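Local coordinates for protein (sliding clamp) (Enterobacteria phage RB69, PDB 1B77) that probably encircles DNA as a trimeric sliding clamp and tethers the phage DNA polymerase to its template during processive replication, at residues A15-G20 / G36-E41; S74-T77 / I81-A84. All coordinates share one frame; numbering follows the deposited sequence.

In the fold
Contact 1 packs Ile17, in the loop after helix 5-15, on Thr38 and Ala40 of strand 38-44, and contact 2 pairs the two strands of a beta hairpin. They follow one another along the part of the chain that belongs to the DNA polymerase processivity factor family; their centres are about 25 Å apart and their nearest atoms about 11 Å apart, so they do not touch. Contact 1 is buried, its centre about 6 Å from the centre of the chain, whereas the centre of contact 2 lies about 28 Å from that point. Helix 57-64 borders both: Ala15 rests on Leu57 and Asn58, and Ile83 on Phe60, Ile63 and Leu64.

Contact 1. Residues A15-G20 / G36-E41; sequences ASINSG and GTTYAE
Ile17 meets Thr38 and Ala40 where the loop following helix 5-15 packs on the antiparallel sheet of the DNA clamp fold, in which helices line one side of the sheets. The contact is a van der Waals one, with no hydrogen bond crossing it, and Ile17 supplies everything from its side of the interface.

From CB the isoleucine divides into two branches. CG2, anti to the backbone N while CG1 stands anti to the carbonyl carbon (chi1 -64°), comes up to the strand at Thr38, 3.7 Å from Thr38 O and 3.9 Å from Thr38 CG2. On the other branch, CG1 is more distant, 4.2 Å from Thr38 CG2. The tip, CD1, carried outward by an extended chi2, touches two methyls that strand alternation brings to the same face: it lies 3.7 Å from Thr38 CG2 and 3.6 Å from Ala40 CB. The CB of Tyr39, between them in sequence, leaves the strand away from the loop.

The side chains of Ile17 and Thr38 cross at about a right angle, and Thr38 turns its methyl, not its hydroxyl, to the isoleucine; Thr38 OG1 is instead hydrogen-bonded to the carbonyl oxygen of Asn186. Tyr216 of the adjacent strand 215-219 also touches both Ile17 and Ala40.

Just beyond Ile17 the loop is shaped by an Asx turn, and Asn18 ND2 reaches the carbonyl oxygen of Arg32. In that turn, Gly20 N donates to Asn18 OD1 at 3.0 Å, with an N-H...O angle of 164° and the donor tilted 35° from the carbonyl plane.

Contact 2. Residues S74-T77 / I81-A84; sequences SMHT and IKIA
His76 and Lys82 both set CG anti to the backbone N, at chi1 -168° and 174°. Both CB atoms lie on one side of the hairpin, and these torsions carry each CG outward from the paired backbones. The two side chains meet at their bases, where His76 CB is 4.1 Å from Lys82 CB. Beyond CG the lysine runs fully extended, and its CD comes obliquely to the imidazole ring. Thr77 CB lies over the centre of one face of that ring, 4.1 Å above its plane. Tyr91, on strand 88-92, touches Lys82 and also meets the histidine ring, with the two ring planes inclined to each other.

Beneath these side chains, Ser74 and Lys82 form an antiparallel hydrogen-bonded pair. Lys82 N donates to Ser74 O over 2.7 Å, almost straight, while the return bond from Ser74 N to Lys82 O is 3.0 Å long and lies in the carbonyl plane. Ser74 O is also approached by Ile81 CA at 3.6 Å, a CA-H...O contact, and by Ile81 CG2 at 3.7 Å. The Ile81 side chain also touches Val52 and Leu54 of strand 52-54.

A water adds a third link across the pair: it lies 2.9 Å from Ser74 OG and donates to Lys82 O, which thus receives both a backbone N-H and a water. Met75 and Ile81 follow as a non-hydrogen-bonded pair before the chain turns through the short connection, an arrangement typical of an antiparallel beta hairpin, here strands 72-75 and 81-84, with 88-92 pairing on the far side of 81-84.

Contact 1. Residues A15-G20 / G36-E41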
ATOM      1  N   ALA A  15      12.012 -18.285   2.809  1.00 20.65           N
ATOM      2  CA  ALA A  15      12.680 -17.064   3.262  1.00 20.57           C
ATOM      3  C   ALA A  15      11.951 -16.410   4.433  1.00 21.10           C
ATOM      4  O   ALA A  15      12.549 -15.649   5.196  1.00 21.14           O
ATOM      5  CB  ALA A  15      12.804 -16.064   2.114  1.00 20.42           C
ATOM      6  N   SER A  16      10.660 -16.691   4.578  1.00 21.11           N
ATOM      7  CA  SER A  16       9.915 -16.119   5.684  1.00 21.57           C
ATOM      8  C   SER A  16      10.217 -16.936   6.948  1.00 21.36           C
ATOM      9  O   SER A  16       9.945 -16.497   8.065  1.00 21.38           O
ATOM     10  CB  SER A  16       8.415 -16.134   5.390  1.00 22.24           C
ATOM     11  OG  SER A  16       7.907 -17.452   5.470  1.00 23.62           O
ATOM     12  N   ILE A  17      10.775 -18.129   6.766  1.00 21.21           N
ATOM     13  CA  ILE A  17      11.127 -18.970   7.908  1.00 20.82           C
ATOM     14  C   ILE A  17      12.551 -18.653   8.366  1.00 20.67           C
ATOM     15  O   ILE A  17      12.830 -18.610   9.560  1.00 20.57           O
ATOM     16  CB  ILE A  17      11.035 -20.468   7.563  1.00 20.91           C
ATOM     17  CG1 ILE A  17       9.586 -20.831   7.238  1.00 21.03           C
ATOM     18  CG2 ILE A  17      11.553 -21.303   8.745  1.00 20.65           C
ATOM     19  CD1 ILE A  17       9.365 -22.272   6.885  1.00 20.59           C
ATOM     20  N   ASN A  18      13.436 -18.438   7.399  1.00 20.55           N
ATOM     21  CA  ASN A  18      14.844 -18.109   7.644  1.00 20.97           C
ATOM     22  C   ASN A  18      15.225 -17.230   6.445  1.00 21.07           C
ATOM     23  O   ASN A  18      15.090 -17.653   5.296  1.00 21.11           O
ATOM     24  CB  ASN A  18      15.706 -19.389   7.651  1.00 20.68           C
ATOM     25  CG  ASN A  18      17.156 -19.137   8.092  1.00 20.98           C
ATOM     26  OD1 ASN A  18      17.731 -18.083   7.829  1.00 20.67           O
ATOM     27  ND2 ASN A  18      17.752 -20.128   8.752  1.00 21.17           N
ATOM     28  N   SER A  19      15.684 -16.011   6.707  1.00 21.48           N
ATOM     29  CA  SER A  19      16.048 -15.094   5.630  1.00 21.59           C
ATOM     30  C   SER A  19      17.190 -15.605   4.752  1.00 21.61           C
ATOM     31  O   SER A  19      17.411 -15.094   3.646  1.00 22.28           O
ATOM     32  CB  SER A  19      16.412 -13.724   6.214  1.00 21.55           C
ATOM     33  OG  SER A  19      17.437 -13.849   7.189  1.00 22.18           O
ATOM     34  N   GLY A  20      17.919 -16.603   5.238  1.00 21.25           N
ATOM     35  CA  GLY A  20      19.017 -17.143   4.460  1.00 20.96           C
ATOM     36  C   GLY A  20      18.808 -18.616   4.190  1.00 20.94           C
ATOM     37  O   GLY A  20      17.898 -19.224   4.748  1.00 21.25           O
ATOM     38  N   GLY A  36      15.193 -22.586  15.629  1.00 26.86           N
ATOM     39  CA  GLY A  36      14.874 -24.003  15.548  1.00 27.48           C
ATOM     40  C   GLY A  36      13.436 -24.461  15.693  1.00 28.14           C
ATOM     41  O   GLY A  36      13.181 -25.668  15.699  1.00 28.51           O
ATOM     42  N   THR A  37      12.491 -23.533  15.795  1.00 28.76           N
ATOM     43  CA  THR A  37      11.084 -23.891  15.952  1.00 29.49           C
ATOM     44  C   THR A  37      10.383 -24.422  14.695  1.00 29.72           C
ATOM     45  O   THR A  37       9.517 -25.296  14.783  1.00 30.54           O
ATOM     46  CB  THR A  37      10.271 -22.698  16.452  1.00 29.72           C
ATOM     47  OG1 THR A  37      10.297 -21.659  15.461  1.00 30.83           O
ATOM     48  CG2 THR A  37      10.850 -22.176  17.746  1.00 29.80           C
ATOM     49  N   THR A  38      10.751 -23.899  13.529  1.00 29.45           N
ATOM     50  CA  THR A  38      10.116 -24.320  12.284  1.00 28.85           C
ATOM     51  C   THR A  38      11.059 -24.887  11.221  1.00 28.03           C
ATOM     52  O   THR A  38      12.090 -24.295  10.910  1.00 27.97           O
ATOM     53  CB  THR A  38       9.322 -23.138  11.665  1.00 29.12           C
ATOM     54  OG1 THR A  38       8.244 -22.775  12.538  1.00 29.48           O
ATOM     55  CG2 THR A  38       8.746 -23.523  10.307  1.00 29.34           C
ATOM     56  N   TYR A  39      10.686 -26.035  10.662  1.00 27.11           N
ATOM     57  CA  TYR A  39      11.468 -26.693   9.610  1.00 26.64           C
ATOM     58  C   TYR A  39      10.606 -26.837   8.352  1.00 26.48           C
ATOM     59  O   TYR A  39       9.398 -27.048   8.445  1.00 26.64           O
ATOM     60  CB  TYR A  39      11.907 -28.090  10.067  1.00 26.27           C
ATOM     61  CG  TYR A  39      12.507 -28.974   8.975  1.00 25.64           C
ATOM     62  CD1 TYR A  39      13.866 -28.907   8.653  1.00 25.76           C
ATOM     63  CD2 TYR A  39      11.716 -29.897   8.289  1.00 25.36           C
ATOM     64  CE1 TYR A  39      14.419 -29.743   7.672  1.00 25.75           C
ATOM     65  CE2 TYR A  39      12.254 -30.735   7.308  1.00 25.38           C
ATOM     66  CZ  TYR A  39      13.604 -30.656   7.007  1.00 25.81           C
ATOM     67  OH  TYR A  39      14.144 -31.486   6.048  1.00 25.93           O
ATOM     68  N   ALA A  40      11.226 -26.730   7.181  1.00 26.04           N
ATOM     69  CA  ALA A  40      10.506 -26.875   5.923  1.00 25.99           C
ATOM     70  C   ALA A  40      11.364 -27.588   4.886  1.00 26.33           C
ATOM     71  O   ALA A  40      12.589 -27.418   4.845  1.00 25.78           O
ATOM     72  CB  ALA A  40      10.072 -25.511   5.390  1.00 25.80           C
ATOM     73  N   GLU A  41      10.709 -28.386   4.048  1.00 26.62           N
ATOM     74  CA  GLU A  41      11.396 -29.123   3.002  1.00 27.33           C
ATOM     75  C   GLU A  41      10.450 -29.383   1.845  1.00 27.70           C
ATOM     76  O   GLU A  41       9.228 -29.426   2.016  1.00 27.14           O
ATOM     77  CB  GLU A  41      11.926 -30.458   3.532  1.00 27.69           C
ATOM     78  CG  GLU A  41      10.842 -31.413   4.022  1.00 28.46           C
ATOM     79  CD  GLU A  41      11.363 -32.832   4.223  1.00 28.45           C
ATOM     80  OE1 GLU A  41      12.427 -33.009   4.848  1.00 27.83           O
ATOM     81  OE2 GLU A  41      10.696 -33.774   3.753  1.00 29.92           O
TER

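Contact 2. Residues S74-T77 / I81-A84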
ATOM      1  N   SER A  74      24.639 -19.736 -12.267  1.00 36.26           N
ATOM      2  CA  SER A  74      25.760 -20.598 -11.921  1.00 36.22           C
ATOM      3  C   SER A  74      26.743 -19.850 -11.035  1.00 36.28           C
ATOM      4  O   SER A  74      26.544 -18.674 -10.725  1.00 35.80           O
ATOM      5  CB  SER A  74      26.482 -21.036 -13.191  1.00 36.45           C
ATOM      6  OG  SER A  74      27.021 -19.904 -13.856  1.00 36.44           O
ATOM      7  N   MET A  75      27.810 -20.531 -10.635  1.00 36.39           N
ATOM      8  CA  MET A  75      28.810 -19.900  -9.795  1.00 37.09           C
ATOM      9  C   MET A  75      29.859 -19.208 -10.659  1.00 36.87           C
ATOM     10  O   MET A  75      30.413 -19.791 -11.583  1.00 36.60           O
ATOM     11  CB  MET A  75      29.468 -20.927  -8.877  1.00 38.36           C
ATOM     12  CG  MET A  75      30.312 -20.280  -7.783  1.00 40.02           C
ATOM     13  SD  MET A  75      31.132 -21.457  -6.692  1.00 42.46           S
ATOM     14  CE  MET A  75      29.736 -21.902  -5.598  1.00 42.19           C
ATOM     15  N   HIS A  76      30.116 -17.947 -10.348  1.00 36.89           N
ATOM     16  CA  HIS A  76      31.073 -17.151 -11.096  1.00 36.90           C
ATOM     17  C   HIS A  76      32.515 -17.432 -10.688  1.00 37.06           C
ATOM     18  O   HIS A  76      32.782 -18.068  -9.671  1.00 36.91           O
ATOM     19  CB  HIS A  76      30.776 -15.666 -10.886  1.00 36.86           C
ATOM     20  CG  HIS A  76      31.516 -14.769 -11.821  1.00 36.85           C
ATOM     21  ND1 HIS A  76      32.039 -13.553 -11.439  1.00 37.19           N
ATOM     22  CD2 HIS A  76      31.799 -14.897 -13.144  1.00 36.81           C
ATOM     23  CE1 HIS A  76      32.615 -12.975 -12.474  1.00 37.19           C
ATOM     24  NE2 HIS A  76      32.482 -13.769 -13.522  1.00 36.89           N
ATOM     25  N   THR A  77      33.436 -16.919 -11.493  1.00 37.36           N
ATOM     26  CA  THR A  77      34.867 -17.072 -11.273  1.00 37.83           C
ATOM     27  C   THR A  77      35.333 -16.638  -9.888  1.00 37.74           C
ATOM     28  O   THR A  77      36.302 -17.185  -9.362  1.00 37.71           O
ATOM     29  CB  THR A  77      35.652 -16.264 -12.310  1.00 37.98           C
ATOM     30  OG1 THR A  77      35.365 -16.770 -13.617  1.00 38.85           O
ATOM     31  CG2 THR A  77      37.138 -16.368 -12.049  1.00 38.65           C
ATOM     32  N   ILE A  81      27.644 -15.696  -7.250  1.00 32.23           N
ATOM     33  CA  ILE A  81      26.647 -16.196  -8.179  1.00 31.19           C
ATOM     34  C   ILE A  81      26.472 -15.323  -9.405  1.00 30.93           C
ATOM     35  O   ILE A  81      26.426 -14.094  -9.300  1.00 30.85           O
ATOM     36  CB  ILE A  81      25.271 -16.292  -7.516  1.00 31.03           C
ATOM     37  CG1 ILE A  81      25.350 -17.165  -6.272  1.00 30.61           C
ATOM     38  CG2 ILE A  81      24.258 -16.822  -8.510  1.00 30.41           C
ATOM     39  CD1 ILE A  81      24.149 -17.013  -5.378  1.00 30.37           C
ATOM     40  N   LYS A  82      26.348 -15.969 -10.561  1.00 30.50           N
ATOM     41  CA  LYS A  82      26.133 -15.270 -11.817  1.00 30.28           C
ATOM     42  C   LYS A  82      24.763 -15.608 -12.398  1.00 29.75           C
ATOM     43  O   LYS A  82      24.380 -16.771 -12.473  1.00 29.52           O
ATOM     44  CB  LYS A  82      27.211 -15.629 -12.846  1.00 30.74           C
ATOM     45  CG  LYS A  82      26.920 -15.031 -14.219  1.00 31.39           C
ATOM     46  CD  LYS A  82      27.941 -15.428 -15.275  1.00 32.12           C
ATOM     47  CE  LYS A  82      27.509 -14.916 -16.657  1.00 32.85           C
ATOM     48  NZ  LYS A  82      28.572 -15.094 -17.697  1.00 33.05           N
ATOM     49  N   ILE A  83      24.033 -14.578 -12.809  1.00 29.23           N
ATOM     50  CA  ILE A  83      22.716 -14.755 -13.400  1.00 28.77           C
ATOM     51  C   ILE A  83      22.793 -14.237 -14.832  1.00 29.23           C
ATOM     52  O   ILE A  83      22.832 -13.022 -15.067  1.00 28.95           O
ATOM     53  CB  ILE A  83      21.646 -13.968 -12.625  1.00 28.39           C
ATOM     54  CG1 ILE A  83      21.692 -14.364 -11.144  1.00 28.08           C
ATOM     55  CG2 ILE A  83      20.269 -14.246 -13.210  1.00 27.55           C
ATOM     56  CD1 ILE A  83      20.882 -13.459 -10.239  1.00 28.08           C
ATOM     57  N   ALA A  84      22.821 -15.167 -15.783  1.00 29.15           N
ATOM     58  CA  ALA A  84      22.932 -14.828 -17.197  1.00 29.54           C
ATOM     59  C   ALA A  84      21.597 -14.575 -17.885  1.00 29.75           C
ATOM     60  O   ALA A  84      20.776 -15.482 -18.020  1.00 29.73           O
ATOM     61  CB  ALA A  84      23.697 -15.932 -17.933  1.00 29.22           C
TER
HETATM   62  O   HOH W   1      25.014 -18.257 -15.211  1.00 34.71           O